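Local coordinates for probable glutamine-binding lipoprotein GlnH (GLNBP) (Mycobacterium tuberculosis, PDB 6H20) that binds an amino acid, here asparagine, as a solute-binding lipoprotein, and probably reports amino acid supply to control protein kinase G activity and glutamate metabolism, at residues 76-81 / 119-124; 123-128 / 169-174; 137-142 / 233-238. All coordinates share one frame; numbering follows the deposited sequence.

Overall arrangement
Along the chain contact 1 (76-81 / 119-124) closes before contact 3 (137-142 / 233-238) opens, whereas the segments of contact 2 (123-128 / 169-174) alternate with those of contact 3. Contacts 1 and 2 share S123 and I124, yet their centres lie about 15 Å apart; contact 3 sits about 8 Å from the centre of contact 1 and about 11 Å from that of contact 2. In the two-lobed fold of this family, contact 1 packs helix 77-90 inside one lobe, contact 2 meets across the cleft at the carboxylate of the bound asparagine, and contact 3 pairs strands 139-148 and 232-240, which probably form the hinge between the lobes. Q233 links contact 3 to S123 and T171.

Contact 1. Residues 76-81 / 119-124; sequences GFDVDI and VKTMSI. With ASN (asparagine), chain B.
D78, in the first turn of helix 77-90, holds the backbone of T121. The backbone N of T121 donates to D78 OD2 over 2.8 Å, meeting it on the syn side, 28° out of the carboxylate plane. With CG anti to its own carbonyl carbon (chi1 -83°), D78 sends the carboxylate off the helix toward residues 119-121, while OD1 shares a second hydrogen bond with the OH of Y138. A short acid suits this place, since it can hold two partners while itself buried.

Beside this bond V119 CG1 makes van der Waals contact with the carbonyl O of D78 at 3.4 Å. The apolar pair is I81 CG2 on V119 CG1, 4.0 Å apart, the side chains set roughly perpendicular.

This loop follows strand 117-118 and forms one wall of the cleft in a family 3 solute-binding protein.

On the side of the loop turned from the helix, T121 and S123 bind the asparagine by hydrogen bonds. The ligand's N donates to T121 O over 2.7 Å and to S123 OG over 3.0 Å. T121 OG1 donates to the ligand's OD1 over 2.8 Å, and the N of S123 gives a fairly straight bond (163°) to its OXT. K120, pointing away from the helix, is paired with D58.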
ATOM      1  N   GLY A  76      -3.386  11.355   4.836  1.00 15.53           N
ATOM      2  CA  GLY A  76      -3.298   9.954   5.189  1.00 14.29           C
ATOM      3  C   GLY A  76      -1.889   9.566   5.599  1.00 17.18           C
ATOM      4  O   GLY A  76      -0.936  10.334   5.477  1.00 16.26           O
ATOM      5  N   PHE A  77      -1.779   8.318   6.075  1.00 14.16           N
ATOM      6  CA  PHE A  77      -0.487   7.786   6.530  1.00 13.73           C
ATOM      7  C   PHE A  77       0.559   7.816   5.420  1.00 15.00           C
ATOM      8  O   PHE A  77       1.709   8.215   5.652  1.00 16.78           O
ATOM      9  CB  PHE A  77      -0.687   6.357   7.047  1.00 15.39           C
ATOM     10  CG  PHE A  77       0.529   5.749   7.699  1.00 14.71           C
ATOM     11  CD1 PHE A  77       1.411   4.993   6.955  1.00 15.67           C
ATOM     12  CD2 PHE A  77       0.756   5.908   9.059  1.00 18.93           C
ATOM     13  CE1 PHE A  77       2.522   4.413   7.549  1.00 17.22           C
ATOM     14  CE2 PHE A  77       1.876   5.332   9.661  1.00 16.95           C
ATOM     15  CZ  PHE A  77       2.751   4.582   8.884  1.00 17.36           C
ATOM     16  N   ASP A  78       0.189   7.378   4.207  1.00 13.51           N
ATOM     17  CA  ASP A  78       1.146   7.360   3.101  1.00 14.72           C
ATOM     18  C   ASP A  78       1.539   8.774   2.678  1.00 17.12           C
ATOM     19  O   ASP A  78       2.711   9.028   2.361  1.00 16.38           O
ATOM     20  CB  ASP A  78       0.574   6.595   1.907  1.00 13.92           C
ATOM     21  CG  ASP A  78       0.753   5.088   2.016  1.00 15.04           C
ATOM     22  OD1 ASP A  78       1.619   4.619   2.788  1.00 14.91           O
ATOM     23  OD2 ASP A  78       0.048   4.383   1.265  1.00 16.67           O
ATOM     24  N   VAL A  79       0.578   9.701   2.658  1.00 14.71           N
ATOM     25  CA  VAL A  79       0.892  11.101   2.376  1.00 15.97           C
ATOM     26  C   VAL A  79       1.919  11.624   3.374  1.00 18.82           C
ATOM     27  O   VAL A  79       2.884  12.314   3.003  1.00 17.33           O
ATOM     28  CB  VAL A  79      -0.404  11.931   2.413  1.00 16.89           C
ATOM     29  CG1 VAL A  79      -0.086  13.403   2.238  1.00 20.90           C
ATOM     30  CG2 VAL A  79      -1.354  11.439   1.340  1.00 19.04           C
ATOM     31  N   ASP A  80       1.734  11.291   4.651  1.00 14.94           N
ATOM     32  CA  ASP A  80       2.631  11.785   5.690  1.00 15.10           C
ATOM     33  C   ASP A  80       4.009  11.149   5.587  1.00 17.02           C
ATOM     34  O   ASP A  80       5.016  11.835   5.799  1.00 17.21           O
ATOM     35  CB  ASP A  80       1.996  11.583   7.067  1.00 16.39           C
ATOM     36  CG  ASP A  80       0.873  12.572   7.340  1.00 17.91           C
ATOM     37  OD1 ASP A  80       0.746  13.580   6.607  1.00 23.63           O
ATOM     38  OD2 ASP A  80       0.106  12.331   8.297  1.00 20.38           O
ATOM     39  N   ILE A  81       4.075   9.853   5.251  1.00 13.46           N
ATOM     40  CA  ILE A  81       5.369   9.203   5.008  1.00 13.91           C
ATOM     41  C   ILE A  81       6.110   9.924   3.889  1.00 13.42           C
ATOM     42  O   ILE A  81       7.294  10.272   4.020  1.00 15.35           O
ATOM     43  CB  ILE A  81       5.182   7.706   4.691  1.00 14.94           C
ATOM     44  CG1 ILE A  81       4.705   6.935   5.925  1.00 15.26           C
ATOM     45  CG2 ILE A  81       6.490   7.130   4.146  1.00 17.64           C
ATOM     46  CD1 ILE A  81       5.752   6.804   7.041  1.00 16.93           C
ATOM     47  N   VAL A 119       4.312   6.081  -2.830  1.00 15.68           N
ATOM     48  CA  VAL A 119       3.965   5.750  -1.448  1.00 14.27           C
ATOM     49  C   VAL A 119       2.473   5.462  -1.495  1.00 14.26           C
ATOM     50  O   VAL A 119       1.637   6.372  -1.399  1.00 15.67           O
ATOM     51  CB  VAL A 119       4.300   6.860  -0.447  1.00 15.70           C
ATOM     52  CG1 VAL A 119       4.195   6.324   0.985  1.00 15.07           C
ATOM     53  CG2 VAL A 119       5.716   7.415  -0.686  1.00 15.95           C
ATOM     54  N   LYS A 120       2.137   4.197  -1.742  1.00 14.18           N
ATOM     55  CA  LYS A 120       0.748   3.801  -1.954  1.00 14.65           C
ATOM     56  C   LYS A 120       0.613   2.337  -1.590  1.00 13.59           C
ATOM     57  O   LYS A 120       0.523   1.472  -2.472  1.00 16.11           O
ATOM     58  CB  LYS A 120       0.323   4.051  -3.407  1.00 18.93           C
ATOM     59  CG  LYS A 120      -1.197   3.942  -3.580  1.00 21.27           C
ATOM     60  CD  LYS A 120      -1.577   3.630  -5.017  1.00 22.62           C
ATOM     61  CE  LYS A 120      -3.089   3.507  -5.213  1.00 27.45           C
ATOM     62  NZ  LYS A 120      -3.811   2.802  -4.115  1.00 29.22           N
ATOM     63  N   THR A 121       0.627   2.071  -0.284  1.00 13.42           N
ATOM     64  CA  THR A 121       0.478   0.736   0.300  1.00 14.15           C
ATOM     65  C   THR A 121       1.176  -0.355  -0.522  1.00 13.64           C
ATOM     66  O   THR A 121       0.615  -1.415  -0.784  1.00 16.36           O
ATOM     67  CB  THR A 121      -1.008   0.393   0.549  1.00 14.43           C
ATOM     68  OG1 THR A 121      -1.751   0.377  -0.688  1.00 15.97           O
ATOM     69  CG2 THR A 121      -1.647   1.411   1.498  1.00 16.99           C
ATOM     70  N   MET A 122       2.416  -0.107  -0.938  1.00 14.43           N
ATOM     71  CA  MET A 122       2.991  -0.925  -2.003  1.00 14.80           C
ATOM     72  C   MET A 122       3.766  -2.087  -1.400  1.00 17.31           C
ATOM     73  O   MET A 122       4.895  -1.915  -0.926  1.00 16.15           O
ATOM     74  CB  MET A 122       3.867  -0.096  -2.938  1.00 14.50           C
ATOM     75  CG  MET A 122       4.160  -0.819  -4.237  1.00 15.15           C
ATOM     76  SD  MET A 122       4.997   0.276  -5.373  1.00 18.34           S
ATOM     77  CE  MET A 122       5.170  -0.820  -6.772  1.00 18.31           C
ATOM     78  N   SER A 123       3.164  -3.279  -1.430  1.00 14.75           N
ATOM     79  CA  SER A 123       3.834  -4.456  -0.886  1.00 14.73           C
ATOM     80  C   SER A 123       5.093  -4.785  -1.674  1.00 15.20           C
ATOM     81  O   SER A 123       5.106  -4.791  -2.910  1.00 16.23           O
ATOM     82  CB  SER A 123       2.908  -5.665  -0.915  1.00 16.91           C
ATOM     83  OG  SER A 123       1.815  -5.434  -0.058  1.00 14.88           O
ATOM     84  N   ILE A 124       6.153  -5.078  -0.936  1.00 15.43           N
ATOM     85  CA  ILE A 124       7.441  -5.435  -1.518  1.00 16.29           C
ATOM     86  C   ILE A 124       7.400  -6.921  -1.844  1.00 17.49           C
ATOM     87  O   ILE A 124       7.229  -7.752  -0.947  1.00 19.65           O
ATOM     88  CB  ILE A 124       8.568  -5.145  -0.521  1.00 14.33           C
ATOM     89  CG1 ILE A 124       8.636  -3.663  -0.135  1.00 15.61           C
ATOM     90  CG2 ILE A 124       9.926  -5.611  -1.082  1.00 18.17           C
ATOM     91  CD1 ILE A 124       9.358  -3.421   1.222  1.00 18.80           C
TER
HETATM   92  N   ASN B 401      -0.635  -3.834  -0.568  1.00 15.01           N
HETATM   93  CA  ASN B 401      -1.322  -4.518  -1.663  1.00 14.26           C
HETATM   94  C   ASN B 401      -0.490  -4.407  -2.928  1.00 15.65           C
HETATM   95  O   ASN B 401      -0.981  -4.712  -4.031  1.00 14.72           O
HETATM   96  CB  ASN B 401      -2.719  -3.934  -1.879  1.00 15.45           C
HETATM   97  CG  ASN B 401      -2.687  -2.521  -2.405  1.00 16.10           C
HETATM   98  OD1 ASN B 401      -1.679  -1.825  -2.338  1.00 17.19           O
HETATM   99  ND2 ASN B 401      -3.795  -2.100  -2.971  1.00 15.55           N
HETATM  100  OXT ASN B 401       0.689  -4.003  -2.832  1.00 15.29           O

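Contact 2. Residues 123-128 / 169-174; sequences SITCER and GTTSLR. With ASN (asparagine), chain B.
T171 lays its methyl over one face of the R128 guanidinium, CG2 standing 3.7 Å from R128 NH2, with the two side chains roughly perpendicular. The same T171 CG2 meets T125 CG2 at 3.9 Å, where the threonines run antiparallel alongside one another, and it also reaches S123 CB at 4.1 Å. Its placing follows from chi1 (57°): OG1 lies between the backbone N and the carbonyl carbon and turns to OE1 of Q233, which leaves the methyl for the arginine. A threonine thus serves a polar and an apolar neighbour at once.

R128 runs extended from CG to NE and turns the NH1/NH2 edge of its guanidinium to the asparagine carboxylate. NH1 donates to the ligand's OXT over 2.8 Å and NH2 to its O over 3.0 Å, both bonds nearly straight at 170°. NH1 also donates to S123 O, tilted 20° from the guanidinium plane, which with the carboxylate bonds would limit the group's rotation. At the arginine's root, T125 is an N-cap whose OG1 accepts from R128 N over 3.0 Å.

T170 OG1 accepts from L173 N as an N-cap and also bonds A167 O; T171 N donates to the ligand's O over 2.9 Å. Arginine and helix N-terminus thus share one carboxylate, consistent with a closed, ligand-bound form; its negative charge is probably stabilised by both, with R106 close by.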
ATOM      1  N   SER A 123       3.164  -3.279  -1.430  1.00 14.75           N
ATOM      2  CA  SER A 123       3.834  -4.456  -0.886  1.00 14.73           C
ATOM      3  C   SER A 123       5.093  -4.785  -1.674  1.00 15.20           C
ATOM      4  O   SER A 123       5.106  -4.791  -2.910  1.00 16.23           O
ATOM      5  CB  SER A 123       2.908  -5.665  -0.915  1.00 16.91           C
ATOM      6  OG  SER A 123       1.815  -5.434  -0.058  1.00 14.88           O
ATOM      7  N   ILE A 124       6.153  -5.078  -0.936  1.00 15.43           N
ATOM      8  CA  ILE A 124       7.441  -5.435  -1.518  1.00 16.29           C
ATOM      9  C   ILE A 124       7.400  -6.921  -1.844  1.00 17.49           C
ATOM     10  O   ILE A 124       7.229  -7.752  -0.947  1.00 19.65           O
ATOM     11  CB  ILE A 124       8.568  -5.145  -0.521  1.00 14.33           C
ATOM     12  CG1 ILE A 124       8.636  -3.663  -0.135  1.00 15.61           C
ATOM     13  CG2 ILE A 124       9.926  -5.611  -1.082  1.00 18.17           C
ATOM     14  CD1 ILE A 124       9.358  -3.421   1.222  1.00 18.80           C
ATOM     15  N   THR A 125       7.565  -7.262  -3.121  1.00 18.76           N
ATOM     16  CA  THR A 125       7.561  -8.657  -3.546  1.00 19.94           C
ATOM     17  C   THR A 125       8.749  -8.922  -4.464  1.00 21.84           C
ATOM     18  O   THR A 125       9.316  -8.007  -5.069  1.00 20.98           O
ATOM     19  CB  THR A 125       6.271  -9.050  -4.292  1.00 20.19           C
ATOM     20  OG1 THR A 125       6.229  -8.385  -5.560  1.00 22.17           O
ATOM     21  CG2 THR A 125       5.020  -8.692  -3.464  1.00 18.94           C
ATOM     22  N   CYS A 126       9.091 -10.202  -4.597  1.00 23.36           N
ATOM     23  CA  CYS A 126      10.185 -10.571  -5.489  1.00 25.02           C
ATOM     24  C   CYS A 126       9.853 -10.254  -6.940  1.00 25.32           C
ATOM     25  O   CYS A 126      10.709  -9.763  -7.687  1.00 26.56           O
ATOM     26  CB  CYS A 126      10.522 -12.044  -5.311  1.00 31.78           C
ATOM     27  SG  CYS A 126      11.371 -12.349  -3.752  1.00 43.50           S
ATOM     28  N   GLU A 127       8.614 -10.523  -7.364  1.00 26.30           N
ATOM     29  CA  GLU A 127       8.237 -10.202  -8.737  1.00 27.63           C
ATOM     30  C   GLU A 127       8.337  -8.705  -9.001  1.00 25.14           C
ATOM     31  O   GLU A 127       8.831  -8.283 -10.053  1.00 27.01           O
ATOM     32  CB  GLU A 127       6.826 -10.712  -9.041  1.00 29.65           C
ATOM     33  CG  GLU A 127       6.766 -12.189  -9.392  1.00 39.11           C
ATOM     34  CD  GLU A 127       7.730 -12.574 -10.504  1.00 47.66           C
ATOM     35  OE1 GLU A 127       8.677 -13.342 -10.231  1.00 51.61           O
ATOM     36  OE2 GLU A 127       7.542 -12.110 -11.650  1.00 50.25           O
ATOM     37  N   ARG A 128       7.893  -7.877  -8.047  1.00 21.48           N
ATOM     38  CA  ARG A 128       7.996  -6.436  -8.258  1.00 19.14           C
ATOM     39  C   ARG A 128       9.442  -5.971  -8.232  1.00 22.02           C
ATOM     40  O   ARG A 128       9.798  -5.018  -8.932  1.00 23.63           O
ATOM     41  CB  ARG A 128       7.157  -5.678  -7.226  1.00 17.93           C
ATOM     42  CG  ARG A 128       5.670  -5.811  -7.473  1.00 18.01           C
ATOM     43  CD  ARG A 128       4.870  -5.278  -6.300  1.00 16.99           C
ATOM     44  NE  ARG A 128       3.439  -5.421  -6.575  1.00 17.34           N
ATOM     45  CZ  ARG A 128       2.483  -5.052  -5.728  1.00 15.54           C
ATOM     46  NH1 ARG A 128       2.809  -4.507  -4.561  1.00 17.14           N
ATOM     47  NH2 ARG A 128       1.203  -5.205  -6.061  1.00 18.02           N
ATOM     48  N   GLY A 169      -4.417  -5.205 -10.147  1.00 18.26           N
ATOM     49  CA  GLY A 169      -3.027  -4.815  -9.986  1.00 17.83           C
ATOM     50  C   GLY A 169      -2.489  -5.003  -8.590  1.00 18.79           C
ATOM     51  O   GLY A 169      -1.449  -4.420  -8.249  1.00 21.28           O
ATOM     52  N   THR A 170      -3.152  -5.802  -7.763  1.00 16.45           N
ATOM     53  CA  THR A 170      -2.759  -5.917  -6.366  1.00 15.42           C
ATOM     54  C   THR A 170      -2.317  -7.332  -6.031  1.00 14.67           C
ATOM     55  O   THR A 170      -2.694  -8.309  -6.689  1.00 17.51           O
ATOM     56  CB  THR A 170      -3.916  -5.536  -5.432  1.00 15.46           C
ATOM     57  OG1 THR A 170      -5.021  -6.436  -5.632  1.00 15.89           O
ATOM     58  CG2 THR A 170      -4.352  -4.091  -5.663  1.00 15.63           C
ATOM     59  N   THR A 171      -1.517  -7.435  -4.966  1.00 14.64           N
ATOM     60  CA  THR A 171      -1.182  -8.747  -4.431  1.00 16.31           C
ATOM     61  C   THR A 171      -2.423  -9.432  -3.898  1.00 16.72           C
ATOM     62  O   THR A 171      -2.475 -10.668  -3.864  1.00 18.03           O
ATOM     63  CB  THR A 171      -0.202  -8.598  -3.264  1.00 15.19           C
ATOM     64  OG1 THR A 171      -0.787  -7.738  -2.276  1.00 15.74           O
ATOM     65  CG2 THR A 171       1.173  -8.036  -3.732  1.00 18.17           C
ATOM     66  N   SER A 172      -3.438  -8.640  -3.528  1.00 15.03           N
ATOM     67  CA  SER A 172      -4.662  -9.187  -2.956  1.00 15.98           C
ATOM     68  C   SER A 172      -5.366 -10.087  -3.952  1.00 21.01           C
ATOM     69  O   SER A 172      -5.858 -11.166  -3.593  1.00 16.93           O
ATOM     70  CB  SER A 172      -5.586  -8.035  -2.562  1.00 15.56           C
ATOM     71  OG  SER A 172      -4.871  -7.036  -1.870  1.00 15.30           O
ATOM     72  N   LEU A 173      -5.416  -9.654  -5.215  1.00 18.67           N
ATOM     73  CA  LEU A 173      -6.008 -10.461  -6.274  1.00 23.60           C
ATOM     74  C   LEU A 173      -5.272 -11.782  -6.408  1.00 20.79           C
ATOM     75  O   LEU A 173      -5.892 -12.847  -6.499  1.00 23.43           O
ATOM     76  CB  LEU A 173      -5.955  -9.673  -7.585  1.00 22.15           C
ATOM     77  CG  LEU A 173      -6.332 -10.371  -8.892  1.00 24.91           C
ATOM     78  CD1 LEU A 173      -7.679 -11.069  -8.788  1.00 23.75           C
ATOM     79  CD2 LEU A 173      -6.333  -9.351 -10.034  1.00 30.94           C
ATOM     80  N   ARG A 174      -3.937 -11.734  -6.389  1.00 18.91           N
ATOM     81  CA  ARG A 174      -3.153 -12.955  -6.527  1.00 23.13           C
ATOM     82  C   ARG A 174      -3.469 -13.960  -5.421  1.00 21.44           C
ATOM     83  O   ARG A 174      -3.566 -15.166  -5.680  1.00 26.48           O
ATOM     84  CB  ARG A 174      -1.662 -12.610  -6.560  1.00 24.51           C
ATOM     85  CG  ARG A 174      -0.741 -13.819  -6.597  1.00 30.22           C
ATOM     86  CD  ARG A 174      -0.879 -14.613  -7.890  1.00 34.23           C
ATOM     87  NE  ARG A 174       0.032 -15.761  -7.914  1.00 39.93           N
ATOM     88  CZ  ARG A 174      -0.149 -16.872  -7.207  1.00 40.82           C
ATOM     89  NH1 ARG A 174       0.731 -17.864  -7.282  1.00 41.42           N
ATOM     90  NH2 ARG A 174      -1.209 -16.996  -6.422  1.00 40.77           N
TER
HETATM   91  N   ASN B 401      -0.635  -3.834  -0.568  1.00 15.01           N
HETATM   92  CA  ASN B 401      -1.322  -4.518  -1.663  1.00 14.26           C
HETATM   93  C   ASN B 401      -0.490  -4.407  -2.928  1.00 15.65           C
HETATM   94  O   ASN B 401      -0.981  -4.712  -4.031  1.00 14.72           O
HETATM   95  CB  ASN B 401      -2.719  -3.934  -1.879  1.00 15.45           C
HETATM   96  CG  ASN B 401      -2.687  -2.521  -2.405  1.00 16.10           C
HETATM   97  OD1 ASN B 401      -1.679  -1.825  -2.338  1.00 17.19           O
HETATM   98  ND2 ASN B 401      -3.795  -2.100  -2.971  1.00 15.55           N
HETATM   99  OXT ASN B 401       0.689  -4.003  -2.832  1.00 15.29           O

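Contact 3. Residues 137-142 / 233-238; sequences VYLDAN and QPYGVG
Y138 sets a face of its ring under CB of Y235, which stands 3.9 Å from the ring centroid and 22° off the normal, a CH-pi contact. The two rings meet obliquely, their planes at 58°. The Y138 torsion (chi1 72°, CG between the backbone N and the carbonyl carbon) turns the ring back beside segment 233-238, and its edge reaches G236, CE2 lying 3.5 Å from the carbonyl C. L139 runs alongside Y235 and points the same way, CD2 at 3.8 Å from CE2 of that ring. A141, small enough to let the tyrosine pass, brings CB to 3.9 Å from Y235 OH. V137 CG2 packs on P234 CB at 3.8 Å, on the P234 side.

Beneath these side chains the backbones form an antiparallel pairing. A141 and Q233 exchange two hydrogen bonds, Y235 N donates to L139 O over 2.8 Å, and Y138 N donates to Y235 O over 2.9 Å. D140 and P234 are a non-hydrogen-bonded pair, a place where proline's lack of an N-H costs nothing across this pairing. As in other two-lobed solute-binding proteins, strands 139-148 and 232-240 probably form the hinge crossing between lobes, and Y235 lines the asparagine pocket.

Further out, the polar ends are fixed. A water donates to both Y138 OH and G236 O, at 2.8 Å from Y138 OH, a hydroxyl that also meets helix 77-90. Y235 OH bonds D209 and T211, which would steady the ring beside the ligand. Q233, its chain bent at chi2, turns OE1 to the hydroxyl of S123, while its NE2 donates to A231 O.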
ATOM      1  N   VAL A 137      11.089  -1.663   4.869  1.00 16.56           N
ATOM      2  CA  VAL A 137       9.663  -1.752   5.187  1.00 14.85           C
ATOM      3  C   VAL A 137       9.267  -0.622   6.125  1.00 14.89           C
ATOM      4  O   VAL A 137       9.886  -0.430   7.180  1.00 17.01           O
ATOM      5  CB  VAL A 137       9.363  -3.115   5.829  1.00 15.40           C
ATOM      6  CG1 VAL A 137       7.894  -3.201   6.279  1.00 16.64           C
ATOM      7  CG2 VAL A 137       9.731  -4.250   4.889  1.00 16.90           C
ATOM      8  N   TYR A 138       8.201   0.114   5.771  1.00 15.78           N
ATOM      9  CA  TYR A 138       7.714   1.175   6.647  1.00 14.99           C
ATOM     10  C   TYR A 138       6.404   0.850   7.361  1.00 15.67           C
ATOM     11  O   TYR A 138       6.014   1.588   8.277  1.00 16.88           O
ATOM     12  CB  TYR A 138       7.613   2.524   5.900  1.00 14.21           C
ATOM     13  CG  TYR A 138       6.496   2.638   4.880  1.00 12.77           C
ATOM     14  CD1 TYR A 138       5.217   3.026   5.257  1.00 15.65           C
ATOM     15  CD2 TYR A 138       6.742   2.382   3.533  1.00 14.42           C
ATOM     16  CE1 TYR A 138       4.209   3.141   4.313  1.00 14.55           C
ATOM     17  CE2 TYR A 138       5.733   2.499   2.578  1.00 14.41           C
ATOM     18  CZ  TYR A 138       4.464   2.869   2.991  1.00 13.27           C
ATOM     19  OH  TYR A 138       3.473   2.979   2.051  1.00 15.12           O
ATOM     20  N   LEU A 139       5.741  -0.241   6.998  1.00 15.49           N
ATOM     21  CA  LEU A 139       4.550  -0.690   7.705  1.00 14.69           C
ATOM     22  C   LEU A 139       4.310  -2.115   7.252  1.00 16.89           C
ATOM     23  O   LEU A 139       4.476  -2.411   6.069  1.00 17.27           O
ATOM     24  CB  LEU A 139       3.342   0.177   7.322  1.00 16.20           C
ATOM     25  CG  LEU A 139       2.053  -0.080   8.108  1.00 15.25           C
ATOM     26  CD1 LEU A 139       2.232   0.324   9.554  1.00 17.27           C
ATOM     27  CD2 LEU A 139       0.903   0.705   7.484  1.00 17.79           C
ATOM     28  N   ASP A 140       3.944  -2.997   8.182  1.00 15.80           N
ATOM     29  CA  ASP A 140       3.724  -4.404   7.855  1.00 15.38           C
ATOM     30  C   ASP A 140       2.262  -4.753   8.091  1.00 17.25           C
ATOM     31  O   ASP A 140       1.807  -4.796   9.241  1.00 23.42           O
ATOM     32  CB  ASP A 140       4.634  -5.313   8.679  1.00 18.61           C
ATOM     33  CG  ASP A 140       4.566  -6.750   8.225  1.00 23.88           C
ATOM     34  OD1 ASP A 140       4.544  -6.981   6.995  1.00 22.40           O
ATOM     35  OD2 ASP A 140       4.539  -7.654   9.095  1.00 30.50           O
ATOM     36  N   ALA A 141       1.534  -5.009   7.016  1.00 15.16           N
ATOM     37  CA  ALA A 141       0.117  -5.346   7.087  1.00 14.36           C
ATOM     38  C   ALA A 141      -0.081  -6.819   6.733  1.00 14.99           C
ATOM     39  O   ALA A 141       0.861  -7.541   6.395  1.00 16.00           O
ATOM     40  CB  ALA A 141      -0.689  -4.427   6.164  1.00 16.38           C
ATOM     41  N   ASN A 142      -1.323  -7.284   6.836  1.00 15.36           N
ATOM     42  CA  ASN A 142      -1.603  -8.660   6.445  1.00 16.63           C
ATOM     43  C   ASN A 142      -2.998  -8.743   5.849  1.00 14.80           C
ATOM     44  O   ASN A 142      -3.937  -8.117   6.361  1.00 16.17           O
ATOM     45  CB  ASN A 142      -1.483  -9.637   7.614  1.00 21.99           C
ATOM     46  CG  ASN A 142      -1.092 -11.032   7.154  1.00 23.26           C
ATOM     47  OD1 ASN A 142      -1.860 -11.702   6.454  1.00 26.57           O
ATOM     48  ND2 ASN A 142       0.111 -11.477   7.538  1.00 23.31           N
ATOM     49  N   GLN A 233       2.057  -8.390   3.992  1.00 15.28           N
ATOM     50  CA  GLN A 233       2.077  -7.239   3.084  1.00 16.67           C
ATOM     51  C   GLN A 233       3.034  -6.202   3.646  1.00 15.86           C
ATOM     52  O   GLN A 233       2.634  -5.264   4.350  1.00 16.03           O
ATOM     53  CB  GLN A 233       0.669  -6.647   2.930  1.00 14.29           C
ATOM     54  CG  GLN A 233      -0.396  -7.687   2.587  1.00 14.73           C
ATOM     55  CD  GLN A 233      -0.253  -8.286   1.192  1.00 14.23           C
ATOM     56  OE1 GLN A 233       0.267  -7.654   0.271  1.00 17.01           O
ATOM     57  NE2 GLN A 233      -0.737  -9.509   1.029  1.00 16.36           N
ATOM     58  N   PRO A 234       4.326  -6.343   3.367  1.00 14.76           N
ATOM     59  CA  PRO A 234       5.302  -5.372   3.884  1.00 15.43           C
ATOM     60  C   PRO A 234       5.430  -4.182   2.944  1.00 14.42           C
ATOM     61  O   PRO A 234       5.915  -4.338   1.814  1.00 16.31           O
ATOM     62  CB  PRO A 234       6.601  -6.192   3.949  1.00 15.25           C
ATOM     63  CG  PRO A 234       6.449  -7.223   2.808  1.00 15.18           C
ATOM     64  CD  PRO A 234       4.947  -7.402   2.547  1.00 14.03           C
ATOM     65  N   TYR A 235       4.998  -3.002   3.386  1.00 14.13           N
ATOM     66  CA  TYR A 235       4.977  -1.834   2.510  1.00 13.86           C
ATOM     67  C   TYR A 235       6.366  -1.240   2.341  1.00 13.04           C
ATOM     68  O   TYR A 235       7.107  -1.055   3.311  1.00 15.02           O
ATOM     69  CB  TYR A 235       4.094  -0.737   3.101  1.00 14.43           C
ATOM     70  CG  TYR A 235       2.617  -1.034   3.176  1.00 15.15           C
ATOM     71  CD1 TYR A 235       2.069  -2.208   2.662  1.00 14.29           C
ATOM     72  CD2 TYR A 235       1.774  -0.130   3.776  1.00 16.73           C
ATOM     73  CE1 TYR A 235       0.681  -2.458   2.745  1.00 15.66           C
ATOM     74  CE2 TYR A 235       0.409  -0.361   3.859  1.00 16.21           C
ATOM     75  CZ  TYR A 235      -0.130  -1.516   3.351  1.00 15.97           C
ATOM     76  OH  TYR A 235      -1.500  -1.716   3.450  1.00 14.55           O
ATOM     77  N   GLY A 236       6.699  -0.892   1.104  1.00 14.96           N
ATOM     78  CA  GLY A 236       7.920  -0.168   0.827  1.00 14.79           C
ATOM     79  C   GLY A 236       7.603   1.048  -0.022  1.00 16.81           C
ATOM     80  O   GLY A 236       6.571   1.111  -0.696  1.00 15.59           O
ATOM     81  N   VAL A 237       8.502   2.026   0.026  1.00 14.93           N
ATOM     82  CA  VAL A 237       8.451   3.146  -0.911  1.00 14.31           C
ATOM     83  C   VAL A 237       9.020   2.656  -2.230  1.00 15.05           C
ATOM     84  O   VAL A 237      10.154   2.171  -2.283  1.00 16.26           O
ATOM     85  CB  VAL A 237       9.250   4.345  -0.380  1.00 13.47           C
ATOM     86  CG1 VAL A 237       9.307   5.460  -1.429  1.00 16.55           C
ATOM     87  CG2 VAL A 237       8.667   4.831   0.931  1.00 15.04           C
ATOM     88  N   GLY A 238       8.223   2.753  -3.297  1.00 15.77           N
ATOM     89  CA  GLY A 238       8.644   2.275  -4.606  1.00 16.41           C
ATOM     90  C   GLY A 238       9.461   3.333  -5.332  1.00 16.24           C
ATOM     91  O   GLY A 238       9.134   4.516  -5.300  1.00 17.90           O
TER
HETATM   92  O   HOH W   1       4.058   2.302  -0.565  1.00 19.23           O